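Local atomic coordinates of alkaline serine protease (PDB entry 2PFE), a protein that probably cleaves proteins as a serine endopeptidase of the S1 family, the mature chain holding the double beta-barrel catalytic domain of the alpha-lytic protease type. Residues 1-5 with 69-75; 4-8 with 99-103. All blocks are in the same frame, centred on the assembly; numbering follows the deposited sequence.

In the fold
From its N terminus the mature chain runs as strand 2-5 and then turns at residues 4-7 into strand 8-11. Interaction 1 closes a loop of about 64 residues: the chain runs through the antiparallel sheet of strands 20-24, 27-32 and 60-65 and then returns to strand 2-5 at 70-72 and 74-75. Interaction 2 uses the following residues, shares Ile4 and Gly5, and closes a longer loop to residues 99-103, where strand 96-101 of the closed six-stranded barrel ends; the loop of interaction 1 falls within it. The N-terminal segment therefore joins both halves of the protease fold, and the two contacts meet where Val75 packs on Ser100.

Interaction 1: residues 1-5 with 69-75; sequences AAIIG and DTVTPLV
Ile3, Asp69 and Ala1 bury the most surface in this contact, a small two-stranded parallel sheet that sews the N terminus of the chymotrypsin-like fold to strand 70-72. The N-terminal amino group of Ala1 forms a salt bridge with Asp69 OD1 at 3.0 Å, reaching the oxygen from above the carboxylate plane, 43° out of it. The aspartate presents OD1 to Ala1 N with its CG turned beside its own backbone N (chi1 -61°), and a water that donates to Asp69 OD1 and, weakly, to Ala2 O gives the carboxylate oxygen a second partner. Another water bridges the amino group to Thr70 OG1. Next along, the backbones take over: Thr70 N donates to Ala1 O, and Thr70 O accepts from Ile3 N over 2.7 Å in a nearly straight bond.

Ile3 lays CG1 over the Thr70 carbonyl, and its CD1 comes within 3.8 Å of Asp69 CB, the two side chains crossing at about a right angle. Ile3 also packs on Ile18, Pro46 and Phe30. On the other face, Ala2 CB meets Thr72 CG2 at 3.7 Å.

The second chain turns a corner at Pro73, after which Gly5 N binds Leu74 O. Thr72 spans the corner in an ST turn: its OG1, set between backbone N and carbonyl carbon (chi1 78°), accepts from Leu74 N at 3.1 Å and donates to Ile3 O at 2.7 Å.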
loop_
_atom_site.group_PDB
_atom_site.type_symbol
_atom_site.label_atom_id
_atom_site.label_comp_id
_atom_site.label_asym_id
_atom_site.label_seq_id
_atom_site.Cartn_x
_atom_site.Cartn_y
_atom_site.Cartn_z
ATOM N N ALA A 1 18.259 -4.799 -4.648
ATOM C CA ALA A 1 17.857 -4.911 -3.215
ATOM C C ALA A 1 16.511 -5.622 -3.054
ATOM O O ALA A 1 15.745 -5.746 -4.017
ATOM C CB ALA A 1 17.813 -3.522 -2.556
ATOM N N ALA A 2 16.211 -6.048 -1.826
ATOM C CA ALA A 2 14.922 -6.665 -1.499
ATOM C C ALA A 2 13.804 -5.631 -1.578
ATOM O O ALA A 2 13.969 -4.505 -1.103
ATOM C CB ALA A 2 14.964 -7.265 -0.099
ATOM N N ILE A 3 12.684 -6.018 -2.190
ATOM C CA ILE A 3 11.457 -5.230 -2.153
ATOM C C ILE A 3 10.729 -5.574 -0.865
ATOM O O ILE A 3 10.301 -6.709 -0.674
ATOM C CB ILE A 3 10.526 -5.544 -3.365
ATOM C CG1 ILE A 3 11.226 -5.256 -4.700
ATOM C CG2 ILE A 3 9.230 -4.759 -3.288
ATOM C CD1 ILE A 3 11.698 -3.824 -4.877
ATOM N N ILE A 4 10.546 -4.577 -0.006
ATOM C CA ILE A 4 9.952 -4.802 1.312
ATOM C C ILE A 4 8.811 -3.789 1.535
ATOM O O ILE A 4 8.985 -2.564 1.378
ATOM C CB ILE A 4 11.025 -4.788 2.458
ATOM C CG1 ILE A 4 12.015 -5.952 2.267
ATOM C CG2 ILE A 4 10.365 -4.876 3.837
ATOM C CD1 ILE A 4 13.125 -5.996 3.265
ATOM N N GLY A 5 7.641 -4.299 1.900
ATOM C CA GLY A 5 6.500 -3.411 2.093
ATOM C C GLY A 5 6.797 -2.387 3.176
ATOM O O GLY A 5 7.360 -2.720 4.219
ATOM N N ASP A 69 16.216 -5.627 -8.693
ATOM C CA ASP A 69 15.574 -5.766 -7.382
ATOM C C ASP A 69 14.781 -7.069 -7.260
ATOM O O ASP A 69 14.440 -7.694 -8.270
ATOM C CB ASP A 69 14.726 -4.529 -7.081
ATOM C CG ASP A 69 15.565 -3.266 -7.027
ATOM O OD1 ASP A 69 16.203 -3.013 -5.979
ATOM O OD2 ASP A 69 15.604 -2.538 -8.041
ATOM N N THR A 70 14.504 -7.484 -6.025
ATOM C CA THR A 70 13.928 -8.804 -5.766
ATOM C C THR A 70 12.713 -8.743 -4.845
ATOM O O THR A 70 12.775 -8.154 -3.770
ATOM C CB THR A 70 14.980 -9.773 -5.149
ATOM O OG1 THR A 70 16.162 -9.795 -5.964
ATOM C CG2 THR A 70 14.421 -11.196 -5.048
ATOM N N VAL A 71 11.630 -9.391 -5.266
ATOM C CA VAL A 71 10.415 -9.486 -4.451
ATOM C C VAL A 71 10.607 -10.375 -3.208
ATOM O O VAL A 71 11.338 -11.380 -3.236
ATOM C CB VAL A 71 9.201 -9.955 -5.290
ATOM C CG1 VAL A 71 8.837 -8.886 -6.327
ATOM C CG2 VAL A 71 9.439 -11.329 -5.941
ATOM N N THR A 72 9.979 -9.958 -2.110
ATOM C CA THR A 72 9.947 -10.721 -0.870
ATOM C C THR A 72 8.514 -10.707 -0.321
ATOM O O THR A 72 7.724 -9.799 -0.643
ATOM C CB THR A 72 10.909 -10.138 0.218
ATOM O OG1 THR A 72 10.310 -8.985 0.829
ATOM C CG2 THR A 72 12.303 -9.795 -0.358
ATOM N N PRO A 73 8.163 -11.701 0.510
ATOM C CA PRO A 73 6.870 -11.623 1.188
ATOM C C PRO A 73 6.942 -10.820 2.490
ATOM O O PRO A 73 6.242 -11.139 3.457
ATOM C CB PRO A 73 6.576 -13.082 1.498
ATOM C CG PRO A 73 7.918 -13.667 1.767
ATOM C CD PRO A 73 8.873 -12.963 0.820
ATOM N N LEU A 74 7.779 -9.783 2.515
ATOM C CA LEU A 74 8.095 -9.110 3.767
ATOM C C LEU A 74 7.500 -7.716 3.852
ATOM O O LEU A 74 7.341 -7.030 2.830
ATOM C CB LEU A 74 9.598 -8.995 3.929
ATOM C CG LEU A 74 10.316 -10.338 4.069
ATOM C CD1 LEU A 74 11.814 -10.122 4.132
ATOM C CD2 LEU A 74 9.793 -11.113 5.290
ATOM N N VAL A 75 7.176 -7.320 5.082
ATOM C CA VAL A 75 6.802 -5.938 5.406
ATOM C C VAL A 75 7.714 -5.442 6.531
ATOM O O VAL A 75 8.031 -6.193 7.457
ATOM C CB VAL A 75 5.307 -5.840 5.819
ATOM C CG1 VAL A 75 5.001 -4.480 6.468
ATOM C CG2 VAL A 75 4.387 -6.090 4.600
HETATM O O HOH W 1 18.209 -7.666 -5.377
HETATM O O HOH W 2 14.660 -2.369 -3.699
#

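Interaction 2: residues 4-8 with 99-103; sequences IGGNP and RSGAT
Gly6 and Ser100 meet where a type II beta turn, Ile4 to Asn7, lies beside the end of strand 96-101 in the second barrel of this chymotrypsin-like protease. The turn is closed by a bond from Asn7 N to Ile4 O, and Gly6 occupies its third position with positive phi (96°). The tight part is here: the CA atoms of Gly6 and Gly101 are only 4.1 Å apart, and the bare CA of Gly6 lets the serine hydroxyl come in close. Ser100 reaches across with OG anti to its backbone N (chi1 -178°), which brings Ser100 OG to 3.4 Å from Gly6 CA. That hydroxyl is hydrogen-bonded to Asn76 O, so toward the turn it makes a packing contact.

Gly6 O also comes close to the strand end, 3.3 Å from Gly101 C, but is hydrogen-bonded to Tyr78 OH; Ala102 N in turn bonds to Ser17 OG. The two backbones thus lie against each other while these polar groups are satisfied by third parties.

Farther on, the contact is more open to solvent. Both Pro8 and Ala102 are partly exposed, and their meeting is purely apolar. On the far side of the strand Arg99 NH2 forms a salt bridge with Asp139, a residue lining the bound sulfonyl inhibitor's pocket. At the more open end, the Ala102 methyl sits over the face of the Pro8 ring, its CB 3.7 Å from Pro8 CB and 3.8 Å from Pro8 CD.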
loop_
_atom_site.group_PDB
_atom_site.type_symbol
_atom_site.label_atom_id
_atom_site.label_comp_id
_atom_site.label_asym_id
_atom_site.label_seq_id
_atom_site.Cartn_x
_atom_site.Cartn_y
_atom_site.Cartn_z
ATOM N N ILE A 4 10.546 -4.577 -0.006
ATOM C CA ILE A 4 9.952 -4.802 1.312
ATOM C C ILE A 4 8.811 -3.789 1.535
ATOM O O ILE A 4 8.985 -2.564 1.378
ATOM C CB ILE A 4 11.025 -4.788 2.458
ATOM C CG1 ILE A 4 12.015 -5.952 2.267
ATOM C CG2 ILE A 4 10.365 -4.876 3.837
ATOM C CD1 ILE A 4 13.125 -5.996 3.265
ATOM N N GLY A 5 7.641 -4.299 1.900
ATOM C CA GLY A 5 6.500 -3.411 2.093
ATOM C C GLY A 5 6.797 -2.387 3.176
ATOM O O GLY A 5 7.360 -2.720 4.219
ATOM N N GLY A 6 6.393 -1.135 2.937
ATOM C CA GLY A 6 6.629 -0.061 3.903
ATOM C C GLY A 6 7.877 0.761 3.636
ATOM O O GLY A 6 8.051 1.835 4.208
ATOM N N ASN A 7 8.746 0.256 2.773
ATOM C CA ASN A 7 9.935 0.993 2.400
ATOM C C ASN A 7 9.625 2.012 1.301
ATOM O O ASN A 7 8.696 1.823 0.501
ATOM C CB ASN A 7 11.026 0.024 1.933
ATOM C CG ASN A 7 11.739 -0.668 3.077
ATOM O OD1 ASN A 7 11.556 -0.332 4.258
ATOM N ND2 ASN A 7 12.583 -1.646 2.727
ATOM N N PRO A 8 10.413 3.094 1.238
ATOM C CA PRO A 8 10.163 4.135 0.253
ATOM C C PRO A 8 10.513 3.773 -1.183
ATOM O O PRO A 8 11.399 2.925 -1.440
ATOM C CB PRO A 8 11.080 5.282 0.706
ATOM C CG PRO A 8 12.181 4.622 1.441
ATOM C CD PRO A 8 11.564 3.417 2.107
ATOM N N ARG A 99 -0.393 -0.530 9.789
ATOM C CA ARG A 99 0.202 -0.110 8.526
ATOM C C ARG A 99 1.679 0.212 8.689
ATOM O O ARG A 99 2.153 0.560 9.783
ATOM C CB ARG A 99 -0.529 1.107 7.930
ATOM C CG ARG A 99 -0.744 2.300 8.878
ATOM C CD ARG A 99 -0.723 3.639 8.123
ATOM N NE ARG A 99 0.610 3.868 7.589
ATOM C CZ ARG A 99 1.577 4.489 8.263
ATOM N NH1 ARG A 99 1.337 5.037 9.450
ATOM N NH2 ARG A 99 2.798 4.578 7.748
ATOM N N SER A 100 2.401 0.061 7.583
ATOM C CA SER A 100 3.818 0.384 7.506
ATOM C C SER A 100 4.068 1.409 6.417
ATOM O O SER A 100 3.538 1.293 5.331
ATOM C CB SER A 100 4.628 -0.883 7.217
ATOM O OG SER A 100 6.028 -0.628 7.170
ATOM N N GLY A 101 4.889 2.415 6.714
ATOM C CA GLY A 101 5.240 3.408 5.693
ATOM C C GLY A 101 6.517 4.148 6.000
ATOM O O GLY A 101 6.977 4.164 7.137
ATOM N N ALA A 102 7.073 4.773 4.971
ATOM C CA ALA A 102 8.429 5.332 5.042
ATOM C C ALA A 102 8.563 6.525 5.966
ATOM O O ALA A 102 9.660 6.811 6.460
ATOM C CB ALA A 102 8.910 5.717 3.656
ATOM N N THR A 103 7.461 7.232 6.188
ATOM C CA THR A 103 7.525 8.452 6.982
ATOM C C THR A 103 7.290 8.208 8.475
ATOM O O THR A 103 8.027 8.731 9.322
ATOM C CB THR A 103 6.571 9.518 6.448
ATOM O OG1 THR A 103 6.946 9.824 5.110
ATOM C CG2 THR A 103 6.667 10.799 7.246
#